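Local coordinates for cyclic nucleotide-binding protein (Ruegeria pomeroyi, PDB 3FX3), which probably acts as a DNA-binding transcription regulator of the Crp type, with a cyclic nucleotide-binding domain joined to a helix-turn-helix domain, at residues Ala29-Ala34 with Glu108-Pro113; Gln156-Phe161 with Leu188-Glu193; Cys173-Pro178 with Asn212-Glu217. One frame throughout, in Å; residues are numbered along the deposited sequence.

How the interactions relate
Along the chain interaction 1 closes before the other two open, and it lies in the cyclic nucleotide-binding part, where helix 24-31 packs on strand 107-113 of a four-stranded antiparallel sheet. Interactions 2 and 3 both belong to the Crp-like helix-turn-helix domain, and their segments alternate in sequence: 156-161, 173-178, 188-193, 212-217. Their centres are about 15 Å apart, and helix 154-165 of interaction 2 is followed by strand 173-176 of interaction 3. The centre of interaction 1 lies about 32 Å from that of interaction 2, on the opposite side of the chain's centre, and about 27 Å from that of interaction 3. The three contacts thus sample a probable sensing domain and a probable DNA-binding domain.

Interaction 1: Ala29-Ala34 with Glu108-Pro113; sequences ALLSQA and EVMHIP. With PO4 (phosphate ion), chain F.
A34 rests on M110 and I112 of the strand. Its methyl CB lies 3.4 Å from CG of selenomethionine M110, tighter than usual for two carbons, and the same methyl also meets CD1 of I112 at 3.7 Å. M110 sets out with CG anti to the backbone N (chi1 -170°) and bends at its third torsion, which brings SE and CE to CD2 of L31; the two side chains cross at about a right angle. L30 does likewise with I112, its CD2 resting 3.7 Å from I112 CD1. F117 of helix 114-123 also packs on L30.

The opposite character appears at Q33 and S32, which are solvent-exposed. Q33 folds back on its own turn, NE2 giving a nearly straight bond of 3.2 Å to A29 O from above the carbonyl plane, while its backbone O lies 3.4 Å from P113 CD. S32 OG binds O3 of a phosphate ion at 2.9 Å, an ion probably from the crystallisation liquor and also held by K10.

No hydrogen bond joins the two segments, so they are held by hydrophobic burial, while the hydrogen bonds of Q33 and S32 are made at the exposed margin.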
ATOM      1  N   ALA B  29       3.683   4.092  26.275  1.00 33.68           N
ATOM      2  CA  ALA B  29       4.293   5.341  26.728  1.00 33.69           C
ATOM      3  C   ALA B  29       3.861   6.488  25.805  1.00 33.25           C
ATOM      4  O   ALA B  29       3.574   7.583  26.278  1.00 33.97           O
ATOM      5  CB  ALA B  29       5.845   5.219  26.793  1.00 33.42           C
ATOM      6  N   LEU B  30       3.774   6.232  24.507  1.00 32.97           N
ATOM      7  CA  LEU B  30       3.399   7.294  23.561  1.00 32.78           C
ATOM      8  C   LEU B  30       1.897   7.646  23.641  1.00 32.37           C
ATOM      9  O   LEU B  30       1.534   8.823  23.648  1.00 31.74           O
ATOM     10  CB  LEU B  30       3.829   6.931  22.155  1.00 32.67           C
ATOM     11  CG  LEU B  30       3.486   7.892  21.007  1.00 34.70           C
ATOM     12  CD1 LEU B  30       4.526   7.883  19.926  1.00 35.36           C
ATOM     13  CD2 LEU B  30       2.164   7.496  20.385  1.00 36.12           C
ATOM     14  N   LEU B  31       1.038   6.628  23.741  1.00 31.28           N
ATOM     15  CA  LEU B  31      -0.391   6.842  23.908  1.00 30.16           C
ATOM     16  C   LEU B  31      -0.698   7.621  25.194  1.00 29.88           C
ATOM     17  O   LEU B  31      -1.676   8.391  25.247  1.00 28.69           O
ATOM     18  CB  LEU B  31      -1.151   5.514  23.919  1.00 30.20           C
ATOM     19  CG  LEU B  31      -1.221   4.713  22.607  1.00 29.83           C
ATOM     20  CD1 LEU B  31      -2.086   3.489  22.826  1.00 28.63           C
ATOM     21  CD2 LEU B  31      -1.737   5.539  21.428  1.00 29.92           C
ATOM     22  N   SER B  32       0.134   7.436  26.220  1.00 29.72           N
ATOM     23  CA  SER B  32      -0.053   8.143  27.490  1.00 30.54           C
ATOM     24  C   SER B  32       0.242   9.628  27.363  1.00 30.12           C
ATOM     25  O   SER B  32      -0.099  10.365  28.253  1.00 29.04           O
ATOM     26  CB  SER B  32       0.838   7.566  28.604  1.00 31.34           C
ATOM     27  OG  SER B  32       0.306   6.350  29.121  1.00 35.10           O
ATOM     28  N   GLN B  33       0.875  10.054  26.260  1.00 30.00           N
ATOM     29  CA  GLN B  33       1.156  11.464  26.032  1.00 30.20           C
ATOM     30  C   GLN B  33       0.185  12.088  25.026  1.00 29.83           C
ATOM     31  O   GLN B  33       0.380  13.216  24.588  1.00 29.99           O
ATOM     32  CB  GLN B  33       2.602  11.613  25.587  1.00 30.59           C
ATOM     33  CG  GLN B  33       3.550  11.244  26.725  1.00 33.33           C
ATOM     34  CD  GLN B  33       4.974  11.271  26.297  1.00 36.31           C
ATOM     35  OE1 GLN B  33       5.589  12.336  26.270  1.00 39.71           O
ATOM     36  NE2 GLN B  33       5.533  10.096  25.961  1.00 37.59           N
ATOM     37  N   ALA B  34      -0.875  11.370  24.685  1.00 28.46           N
ATOM     38  CA  ALA B  34      -1.855  11.884  23.752  1.00 28.36           C
ATOM     39  C   ALA B  34      -2.645  13.059  24.340  1.00 27.86           C
ATOM     40  O   ALA B  34      -2.800  13.170  25.554  1.00 27.58           O
ATOM     41  CB  ALA B  34      -2.812  10.766  23.374  1.00 28.77           C
ATOM     42  N   GLU B 108     -14.448  12.365  17.928  1.00 30.55           N
ATOM     43  CA  GLU B 108     -13.408  12.315  18.955  1.00 30.33           C
ATOM     44  C   GLU B 108     -12.111  11.997  18.245  1.00 28.62           C
ATOM     45  O   GLU B 108     -12.080  11.116  17.407  1.00 27.12           O
ATOM     46  CB  GLU B 108     -13.678  11.210  19.981  1.00 31.00           C
ATOM     47  CG  GLU B 108     -14.734  11.587  20.962  1.00 36.69           C
ATOM     48  CD  GLU B 108     -15.057  10.469  21.937  1.00 42.76           C
ATOM     49  OE1 GLU B 108     -14.196   9.575  22.184  1.00 46.51           O
ATOM     50  OE2 GLU B 108     -16.196  10.506  22.467  1.00 48.07           O
ATOM     51  N   VAL B 109     -11.049  12.714  18.599  1.00 27.54           N
ATOM     52  CA  VAL B 109      -9.744  12.531  18.003  1.00 25.85           C
ATOM     53  C   VAL B 109      -8.694  12.415  19.109  1.00 25.54           C
ATOM     54  O   VAL B 109      -8.786  13.048  20.164  1.00 25.75           O
ATOM     55  CB  VAL B 109      -9.414  13.682  17.068  1.00 26.19           C
ATOM     56  CG1 VAL B 109      -8.028  13.494  16.400  1.00 26.16           C
ATOM     57  CG2 VAL B 109     -10.523  13.868  16.038  1.00 25.54           C
HETATM   58  N   MSE B 110      -7.689  11.591  18.850  1.00 25.66           N
HETATM   59  CA  MSE B 110      -6.511  11.513  19.661  1.00 25.66           C
HETATM   60  C   MSE B 110      -5.377  12.179  18.910  1.00 25.13           C
HETATM   61  O   MSE B 110      -5.014  11.772  17.797  1.00 26.05           O
HETATM   62  CB  MSE B 110      -6.145  10.053  19.933  1.00 25.92           C
HETATM   63  CG  MSE B 110      -5.048   9.904  20.986  1.00 26.46           C
HETATM   64 SE   MSE B 110      -4.384   8.074  21.054  0.80 25.59          SE
HETATM   65  CE  MSE B 110      -3.450   8.034  19.344  1.00 25.38           C
ATOM     66  N   HIS B 111      -4.786  13.181  19.519  1.00 25.35           N
ATOM     67  CA  HIS B 111      -3.673  13.895  18.893  1.00 25.98           C
ATOM     68  C   HIS B 111      -2.370  13.500  19.609  1.00 25.53           C
ATOM     69  O   HIS B 111      -2.270  13.622  20.820  1.00 26.05           O
ATOM     70  CB  HIS B 111      -3.867  15.414  19.023  1.00 25.62           C
ATOM     71  CG  HIS B 111      -5.137  15.941  18.429  1.00 25.69           C
ATOM     72  ND1 HIS B 111      -5.265  16.247  17.091  1.00 23.87           N
ATOM     73  CD2 HIS B 111      -6.298  16.331  19.014  1.00 26.93           C
ATOM     74  CE1 HIS B 111      -6.482  16.711  16.866  1.00 23.25           C
ATOM     75  NE2 HIS B 111      -7.115  16.810  18.016  1.00 23.59           N
ATOM     76  N   ILE B 112      -1.372  13.074  18.858  1.00 26.31           N
ATOM     77  CA  ILE B 112      -0.044  12.802  19.418  1.00 26.27           C
ATOM     78  C   ILE B 112       0.857  13.978  19.071  1.00 25.74           C
ATOM     79  O   ILE B 112       1.101  14.224  17.886  1.00 24.86           O
ATOM     80  CB  ILE B 112       0.577  11.556  18.824  1.00 26.63           C
ATOM     81  CG1 ILE B 112      -0.314  10.331  19.051  1.00 28.10           C
ATOM     82  CG2 ILE B 112       1.962  11.309  19.480  1.00 27.25           C
ATOM     83  CD1 ILE B 112      -0.578  10.034  20.504  1.00 25.58           C
ATOM     84  N   PRO B 113       1.347  14.714  20.083  1.00 25.14           N
ATOM     85  CA  PRO B 113       2.190  15.855  19.719  1.00 25.88           C
ATOM     86  C   PRO B 113       3.429  15.407  18.952  1.00 26.19           C
ATOM     87  O   PRO B 113       4.045  14.427  19.309  1.00 24.80           O
ATOM     88  CB  PRO B 113       2.578  16.489  21.056  1.00 25.75           C
ATOM     89  CG  PRO B 113       1.617  15.955  22.040  1.00 26.75           C
ATOM     90  CD  PRO B 113       1.091  14.628  21.522  1.00 25.21           C
TER
HETATM   91  P   PO4 F 235      -2.817   8.440  30.428  1.00 75.68           P
HETATM   92  O1  PO4 F 235      -2.040   9.727  30.216  1.00 75.14           O
HETATM   93  O2  PO4 F 235      -3.601   8.034  29.188  1.00 73.15           O
HETATM   94  O3  PO4 F 235      -1.814   7.380  30.848  1.00 72.98           O
HETATM   95  O4  PO4 F 235      -3.864   8.664  31.503  1.00 76.35           O

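Interaction 2: Gln156-Phe161 with Leu188-Glu193; sequences QRVAEF and LGMKPE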
ATOM      1  N   GLN B 156     -19.961  -5.264  -4.261  1.00 31.65           N
ATOM      2  CA  GLN B 156     -19.050  -6.054  -3.437  1.00 31.62           C
ATOM      3  C   GLN B 156     -18.027  -5.164  -2.759  1.00 31.41           C
ATOM      4  O   GLN B 156     -17.683  -5.378  -1.598  1.00 30.91           O
ATOM      5  CB  GLN B 156     -18.349  -7.154  -4.254  1.00 31.32           C
ATOM      6  CG  GLN B 156     -19.286  -8.317  -4.586  1.00 33.06           C
ATOM      7  CD  GLN B 156     -18.645  -9.385  -5.436  1.00 33.38           C
ATOM      8  OE1 GLN B 156     -18.109  -9.100  -6.500  1.00 34.62           O
ATOM      9  NE2 GLN B 156     -18.718 -10.634  -4.977  1.00 34.21           N
ATOM     10  N   ARG B 157     -17.548  -4.157  -3.479  1.00 31.62           N
ATOM     11  CA  ARG B 157     -16.559  -3.246  -2.898  1.00 32.19           C
ATOM     12  C   ARG B 157     -17.141  -2.462  -1.743  1.00 31.42           C
ATOM     13  O   ARG B 157     -16.457  -2.233  -0.771  1.00 30.62           O
ATOM     14  CB  ARG B 157     -15.983  -2.314  -3.952  1.00 32.50           C
ATOM     15  CG  ARG B 157     -15.113  -3.045  -5.012  1.00 34.86           C
ATOM     16  CD  ARG B 157     -14.819  -2.103  -6.184  1.00 38.84           C
ATOM     17  NE  ARG B 157     -14.073  -0.989  -5.667  1.00 43.01           N
ATOM     18  CZ  ARG B 157     -14.221   0.290  -5.970  1.00 42.11           C
ATOM     19  NH1 ARG B 157     -15.089   0.730  -6.864  1.00 42.37           N
ATOM     20  NH2 ARG B 157     -13.434   1.131  -5.360  1.00 44.01           N
ATOM     21  N   VAL B 158     -18.419  -2.095  -1.830  1.00 31.44           N
ATOM     22  CA  VAL B 158     -19.071  -1.348  -0.744  1.00 31.13           C
ATOM     23  C   VAL B 158     -19.294  -2.262   0.462  1.00 31.29           C
ATOM     24  O   VAL B 158     -19.083  -1.848   1.621  1.00 30.59           O
ATOM     25  CB  VAL B 158     -20.395  -0.719  -1.222  1.00 31.14           C
ATOM     26  CG1 VAL B 158     -21.174  -0.078  -0.051  1.00 30.28           C
ATOM     27  CG2 VAL B 158     -20.099   0.296  -2.318  1.00 31.02           C
ATOM     28  N   ALA B 159     -19.697  -3.508   0.181  1.00 31.18           N
ATOM     29  CA  ALA B 159     -19.834  -4.530   1.229  1.00 32.06           C
ATOM     30  C   ALA B 159     -18.526  -4.641   2.013  1.00 33.09           C
ATOM     31  O   ALA B 159     -18.501  -4.649   3.233  1.00 33.67           O
ATOM     32  CB  ALA B 159     -20.195  -5.889   0.603  1.00 31.34           C
ATOM     33  N   GLU B 160     -17.437  -4.702   1.275  1.00 33.89           N
ATOM     34  CA  GLU B 160     -16.098  -4.806   1.840  1.00 35.56           C
ATOM     35  C   GLU B 160     -15.736  -3.599   2.715  1.00 35.05           C
ATOM     36  O   GLU B 160     -15.147  -3.714   3.812  1.00 34.78           O
ATOM     37  CB  GLU B 160     -15.129  -4.911   0.661  1.00 36.36           C
ATOM     38  CG  GLU B 160     -13.851  -5.548   0.962  1.00 41.16           C
ATOM     39  CD  GLU B 160     -13.967  -7.062   1.247  1.00 44.06           C
ATOM     40  OE1 GLU B 160     -14.313  -7.864   0.327  1.00 45.09           O
ATOM     41  OE2 GLU B 160     -13.654  -7.431   2.406  1.00 46.04           O
ATOM     42  N   PHE B 161     -16.068  -2.420   2.205  1.00 34.60           N
ATOM     43  CA  PHE B 161     -15.887  -1.195   2.956  1.00 34.43           C
ATOM     44  C   PHE B 161     -16.692  -1.230   4.274  1.00 33.91           C
ATOM     45  O   PHE B 161     -16.178  -0.961   5.348  1.00 33.69           O
ATOM     46  CB  PHE B 161     -16.262  -0.002   2.056  1.00 35.01           C
ATOM     47  CG  PHE B 161     -16.259   1.315   2.768  1.00 37.09           C
ATOM     48  CD1 PHE B 161     -15.075   2.011   2.937  1.00 39.07           C
ATOM     49  CD2 PHE B 161     -17.435   1.852   3.269  1.00 37.72           C
ATOM     50  CE1 PHE B 161     -15.053   3.226   3.608  1.00 39.74           C
ATOM     51  CE2 PHE B 161     -17.419   3.085   3.923  1.00 39.54           C
ATOM     52  CZ  PHE B 161     -16.211   3.759   4.089  1.00 38.69           C
ATOM     53  N   LEU B 188     -14.321   5.778  -2.348  1.00 29.86           N
ATOM     54  CA  LEU B 188     -14.302   4.535  -3.062  1.00 30.41           C
ATOM     55  C   LEU B 188     -14.086   4.732  -4.551  1.00 30.49           C
ATOM     56  O   LEU B 188     -14.113   3.783  -5.311  1.00 30.37           O
ATOM     57  CB  LEU B 188     -15.583   3.741  -2.780  1.00 30.81           C
ATOM     58  CG  LEU B 188     -15.768   3.366  -1.308  1.00 30.65           C
ATOM     59  CD1 LEU B 188     -17.101   2.693  -1.119  1.00 30.44           C
ATOM     60  CD2 LEU B 188     -14.621   2.476  -0.791  1.00 30.63           C
ATOM     61  N   GLY B 189     -13.835   5.954  -4.979  1.00 31.46           N
ATOM     62  CA  GLY B 189     -13.646   6.218  -6.406  1.00 32.16           C
ATOM     63  C   GLY B 189     -14.868   5.880  -7.254  1.00 32.37           C
ATOM     64  O   GLY B 189     -14.712   5.417  -8.373  1.00 32.91           O
HETATM   65  N   MSE B 190     -16.074   6.076  -6.714  1.00 32.58           N
HETATM   66  CA  MSE B 190     -17.325   5.716  -7.420  1.00 33.60           C
HETATM   67  C   MSE B 190     -18.157   6.943  -7.733  1.00 33.41           C
HETATM   68  O   MSE B 190     -18.194   7.885  -6.947  1.00 32.13           O
HETATM   69  CB  MSE B 190     -18.190   4.766  -6.582  1.00 34.16           C
HETATM   70  CG  MSE B 190     -17.562   3.428  -6.313  1.00 36.59           C
HETATM   71 SE   MSE B 190     -18.599   2.346  -5.040  1.00 41.56          SE
HETATM   72  CE  MSE B 190     -19.950   1.629  -6.294  1.00 36.21           C
ATOM     73  N   LYS B 191     -18.848   6.925  -8.868  1.00 34.67           N
ATOM     74  CA  LYS B 191     -19.876   7.956  -9.132  1.00 35.91           C
ATOM     75  C   LYS B 191     -20.976   7.839  -8.064  1.00 35.39           C
ATOM     76  O   LYS B 191     -21.278   6.735  -7.617  1.00 34.80           O
ATOM     77  CB  LYS B 191     -20.494   7.794 -10.528  1.00 36.56           C
ATOM     78  CG  LYS B 191     -19.527   8.022 -11.712  1.00 40.99           C
ATOM     79  CD  LYS B 191     -18.892   9.432 -11.674  1.00 45.63           C
ATOM     80  CE  LYS B 191     -18.248   9.831 -13.021  1.00 48.32           C
ATOM     81  NZ  LYS B 191     -17.690  11.241 -12.980  1.00 50.90           N
ATOM     82  N   PRO B 192     -21.542   8.971  -7.622  1.00 35.94           N
ATOM     83  CA  PRO B 192     -22.673   9.004  -6.659  1.00 36.02           C
ATOM     84  C   PRO B 192     -23.769   7.991  -6.934  1.00 35.52           C
ATOM     85  O   PRO B 192     -24.222   7.279  -6.026  1.00 35.55           O
ATOM     86  CB  PRO B 192     -23.219  10.420  -6.828  1.00 35.86           C
ATOM     87  CG  PRO B 192     -22.001  11.248  -7.158  1.00 36.40           C
ATOM     88  CD  PRO B 192     -21.001  10.325  -7.856  1.00 36.29           C
ATOM     89  N   GLU B 193     -24.170   7.901  -8.190  1.00 35.74           N
ATOM     90  CA  GLU B 193     -25.263   7.031  -8.565  1.00 35.86           C
ATOM     91  C   GLU B 193     -24.851   5.559  -8.512  1.00 35.47           C
ATOM     92  O   GLU B 193     -25.683   4.682  -8.215  1.00 34.76           O
ATOM     93  CB  GLU B 193     -25.854   7.448  -9.934  1.00 37.03           C
ATOM     94  CG  GLU B 193     -24.951   7.287 -11.180  1.00 39.03           C
ATOM     95  CD  GLU B 193     -23.897   8.415 -11.390  1.00 41.26           C
ATOM     96  OE1 GLU B 193     -23.738   9.364 -10.574  1.00 37.50           O
ATOM     97  OE2 GLU B 193     -23.206   8.324 -12.429  1.00 45.60           O
TER
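R157 and the selenomethionine M190 slide past each other in opposite directions, the arginine reaching out from helix 154-165 and M190 reaching back toward it. The arginine chain bends at chi3 (62°), and its NH2 bonds the backbone O of L188 at 2.7 Å with an N-H...O angle of 155°. The carbonyl sits at the edge of the guanidinium, a little off its plane. NH2 also makes a weak hydrogen bond to E147 O of the second subunit. M190 CG approaches NH1 of R157 obliquely at 3.7 Å.

Apolar side chains complete the contact, V158 and F161 standing about one turn apart on the helix. V158 points CG2 at SE of M190, 3.7 Å away, and the same methyl touches CD1 of L188 at 4.0 Å, with V158 and L188 crossing at about a right angle. The other branch of L188, CD2, meets the F161 ring obliquely, 3.8 Å from its CD1. L188 therefore spreads its two methyls over V158 and F161 while its carbonyl takes the arginine.

Helix 182-187 ends in a Schellman motif with G189 as its C-prime residue, and K191 is the N-cap of helix 192-203. This is the turn of the helix-turn-helix, seated on helix 154-165. L195, A198, F199 and L202 of helix 192-203 continue the packing on V158, I184 and R187 touch F161, and L149 of the second subunit packs on R157.

Interaction 3: Cys173-Pro178 with Asn212-Glu217; sequences CEVTLP and NHAEIE. With PO4 (phosphate ion), chain G.
Paired backbone bonds tie the two strands together in antiparallel register. C173 N meets I216 O at 2.7 Å, and A214 N meets V175 O at 2.8 Å; each of these hydrogen-bonded pairs also has its return bond. Beyond the last bridge, L177 N bonds N212 O, while a water donates to both L177 O and N212 OD1.

The H213 ring is gripped at two corners. NE2 gives a nearly straight bond (176°) to E215 OE2 at 2.7 Å, and ND1 bonds O3 of a phosphate ion, also at 2.7 Å; N212 holds this ion, probably from the crystallisation liquor, through its backbone N and ND2. CG of H213 stands between the backbone N and the carbonyl carbon (chi1 82°), which turns the ring toward E174. That carboxylate lies obliquely, its plane 35° from the ring's, with CD 3.5 Å from H213 CD2. A leucine in place of H213 would probably cost E215 OE2 its straight hydrogen bond and leave the phosphate held from here by N212 alone.

The face carrying C173, V175, A214 and I216 is largely apolar, and L177 just past the strand joins it. A214 CB touches both V175 CG2 at 3.7 Å and L177 CD1 at 3.9 Å.

On this side V175 packs on L162 and L165 of helix 154-165, and C173 is joined by a disulfide to C166 just beyond that helix. Strand 213-216 is the middle of a three-stranded sheet, with 173-176 at one edge and 207-209 at the other.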
ATOM      1  N   CYS B 173     -24.624  -5.344  13.096  1.00 50.24           N
ATOM      2  CA  CYS B 173     -23.665  -4.254  13.182  1.00 50.14           C
ATOM      3  C   CYS B 173     -24.293  -2.951  12.725  1.00 49.16           C
ATOM      4  O   CYS B 173     -25.182  -2.940  11.875  1.00 48.94           O
ATOM      5  CB  CYS B 173     -22.449  -4.566  12.314  1.00 50.47           C
ATOM      6  SG  CYS B 173     -21.123  -3.376  12.529  1.00 54.62           S
ATOM      7  N   GLU B 174     -23.818  -1.852  13.289  1.00 48.43           N
ATOM      8  CA  GLU B 174     -24.263  -0.541  12.889  1.00 48.08           C
ATOM      9  C   GLU B 174     -23.066   0.397  12.771  1.00 46.75           C
ATOM     10  O   GLU B 174     -22.288   0.540  13.717  1.00 46.70           O
ATOM     11  CB  GLU B 174     -25.273  -0.022  13.902  1.00 48.45           C
ATOM     12  CG  GLU B 174     -25.470   1.484  13.859  1.00 51.13           C
ATOM     13  CD  GLU B 174     -26.659   1.955  14.683  1.00 53.68           C
ATOM     14  OE1 GLU B 174     -27.558   1.133  14.984  1.00 54.33           O
ATOM     15  OE2 GLU B 174     -26.680   3.162  15.015  1.00 56.37           O
ATOM     16  N   VAL B 175     -22.923   1.026  11.604  1.00 45.12           N
ATOM     17  CA  VAL B 175     -21.827   1.968  11.357  1.00 44.05           C
ATOM     18  C   VAL B 175     -22.381   3.364  11.020  1.00 42.88           C
ATOM     19  O   VAL B 175     -23.287   3.504  10.205  1.00 42.92           O
ATOM     20  CB  VAL B 175     -20.905   1.477  10.230  1.00 43.89           C
ATOM     21  CG1 VAL B 175     -20.320   0.119  10.586  1.00 43.77           C
ATOM     22  CG2 VAL B 175     -21.652   1.403   8.906  1.00 44.37           C
ATOM     23  N   THR B 176     -21.846   4.386  11.668  1.00 41.54           N
ATOM     24  CA  THR B 176     -22.289   5.765  11.436  1.00 40.41           C
ATOM     25  C   THR B 176     -21.630   6.284  10.143  1.00 38.61           C
ATOM     26  O   THR B 176     -20.440   6.050   9.918  1.00 38.42           O
ATOM     27  CB  THR B 176     -21.868   6.655  12.600  1.00 40.39           C
ATOM     28  OG1 THR B 176     -20.446   6.598  12.686  1.00 43.57           O
ATOM     29  CG2 THR B 176     -22.473   6.169  13.930  1.00 40.30           C
ATOM     30  N   LEU B 177     -22.391   6.968   9.293  1.00 36.19           N
ATOM     31  CA  LEU B 177     -21.852   7.500   8.035  1.00 34.34           C
ATOM     32  C   LEU B 177     -22.116   8.982   7.944  1.00 34.05           C
ATOM     33  O   LEU B 177     -23.035   9.492   8.583  1.00 33.72           O
ATOM     34  CB  LEU B 177     -22.516   6.834   6.832  1.00 33.52           C
ATOM     35  CG  LEU B 177     -22.395   5.330   6.640  1.00 31.93           C
ATOM     36  CD1 LEU B 177     -23.324   4.849   5.537  1.00 27.58           C
ATOM     37  CD2 LEU B 177     -20.937   4.942   6.363  1.00 27.84           C
ATOM     38  N   PRO B 178     -21.348   9.683   7.104  1.00 33.57           N
ATOM     39  CA  PRO B 178     -21.706  11.070   6.822  1.00 33.47           C
ATOM     40  C   PRO B 178     -23.075  11.147   6.204  1.00 33.35           C
ATOM     41  O   PRO B 178     -23.473  10.231   5.486  1.00 32.88           O
ATOM     42  CB  PRO B 178     -20.662  11.526   5.792  1.00 33.66           C
ATOM     43  CG  PRO B 178     -19.629  10.480   5.776  1.00 33.72           C
ATOM     44  CD  PRO B 178     -20.252   9.214   6.256  1.00 33.32           C
ATOM     45  N   ASN B 212     -27.737   8.908   8.693  1.00 40.36           N
ATOM     46  CA  ASN B 212     -26.493   9.065   9.417  1.00 40.54           C
ATOM     47  C   ASN B 212     -25.866   7.725   9.804  1.00 40.88           C
ATOM     48  O   ASN B 212     -24.889   7.695  10.549  1.00 40.54           O
ATOM     49  CB  ASN B 212     -26.723   9.936  10.652  1.00 40.23           C
ATOM     50  CG  ASN B 212     -27.214  11.340  10.292  1.00 41.33           C
ATOM     51  OD1 ASN B 212     -26.496  12.126   9.660  1.00 42.26           O
ATOM     52  ND2 ASN B 212     -28.453  11.648  10.668  1.00 39.38           N
ATOM     53  N   HIS B 213     -26.405   6.622   9.295  1.00 41.07           N
ATOM     54  CA  HIS B 213     -25.846   5.323   9.622  1.00 41.73           C
ATOM     55  C   HIS B 213     -26.318   4.219   8.679  1.00 41.08           C
ATOM     56  O   HIS B 213     -27.328   4.372   7.990  1.00 40.80           O
ATOM     57  CB  HIS B 213     -26.144   4.965  11.095  1.00 42.39           C
ATOM     58  CG  HIS B 213     -27.507   4.399  11.325  1.00 44.82           C
ATOM     59  ND1 HIS B 213     -28.654   5.164  11.272  1.00 49.01           N
ATOM     60  CD2 HIS B 213     -27.909   3.137  11.618  1.00 47.89           C
ATOM     61  CE1 HIS B 213     -29.706   4.398  11.517  1.00 48.80           C
ATOM     62  NE2 HIS B 213     -29.281   3.162  11.731  1.00 48.99           N
ATOM     63  N   ALA B 214     -25.552   3.133   8.642  1.00 40.46           N
ATOM     64  CA  ALA B 214     -25.918   1.925   7.925  1.00 40.37           C
ATOM     65  C   ALA B 214     -26.143   0.821   8.944  1.00 40.68           C
ATOM     66  O   ALA B 214     -25.475   0.759   9.972  1.00 40.61           O
ATOM     67  CB  ALA B 214     -24.832   1.518   6.968  1.00 39.75           C
ATOM     68  N   GLU B 215     -27.084  -0.058   8.639  1.00 41.28           N
ATOM     69  CA  GLU B 215     -27.393  -1.199   9.487  1.00 42.04           C
ATOM     70  C   GLU B 215     -27.114  -2.480   8.712  1.00 42.21           C
ATOM     71  O   GLU B 215     -27.684  -2.695   7.635  1.00 41.37           O
ATOM     72  CB  GLU B 215     -28.853  -1.139   9.946  1.00 42.08           C
ATOM     73  CG  GLU B 215     -29.127   0.080  10.828  1.00 44.13           C
ATOM     74  CD  GLU B 215     -30.574   0.224  11.264  1.00 47.43           C
ATOM     75  OE1 GLU B 215     -31.458  -0.443  10.688  1.00 49.00           O
ATOM     76  OE2 GLU B 215     -30.826   1.036  12.186  1.00 51.52           O
ATOM     77  N   ILE B 216     -26.214  -3.299   9.264  1.00 42.85           N
ATOM     78  CA  ILE B 216     -25.898  -4.636   8.742  1.00 43.76           C
ATOM     79  C   ILE B 216     -26.527  -5.665   9.685  1.00 44.18           C
ATOM     80  O   ILE B 216     -26.141  -5.763  10.853  1.00 43.76           O
ATOM     81  CB  ILE B 216     -24.362  -4.877   8.668  1.00 43.42           C
ATOM     82  CG1 ILE B 216     -23.681  -3.784   7.837  1.00 44.68           C
ATOM     83  CG2 ILE B 216     -24.041  -6.268   8.084  1.00 43.41           C
ATOM     84  CD1 ILE B 216     -23.374  -2.475   8.601  1.00 44.94           C
ATOM     85  N   GLU B 217     -27.504  -6.420   9.203  1.00 45.53           N
ATOM     86  CA  GLU B 217     -28.174  -7.383  10.087  1.00 46.33           C
ATOM     87  C   GLU B 217     -27.245  -8.570  10.408  1.00 46.41           C
ATOM     88  O   GLU B 217     -27.169  -8.995  11.563  1.00 46.68           O
ATOM     89  CB  GLU B 217     -29.543  -7.817   9.541  1.00 46.60           C
ATOM     90  CG  GLU B 217     -29.530  -8.772   8.347  1.00 48.66           C
ATOM     91  CD  GLU B 217     -30.942  -9.079   7.821  1.00 50.87           C
ATOM     92  OE1 GLU B 217     -31.816  -8.180   7.869  1.00 51.48           O
ATOM     93  OE2 GLU B 217     -31.180 -10.224   7.353  1.00 53.18           O
TER
HETATM   94  P   PO4 G 236     -30.691   8.219  11.126  1.00 94.91           P
HETATM   95  O1  PO4 G 236     -30.424   9.459  11.943  1.00 94.40           O
HETATM   96  O2  PO4 G 236     -31.612   8.487   9.945  1.00 94.71           O
HETATM   97  O3  PO4 G 236     -29.373   7.684  10.609  1.00 95.90           O
HETATM   98  O4  PO4 G 236     -31.347   7.198  12.028  1.00 95.98           O
HETATM   99  O   HOH W   1     -23.895  11.593   9.792  1.00 42.06           O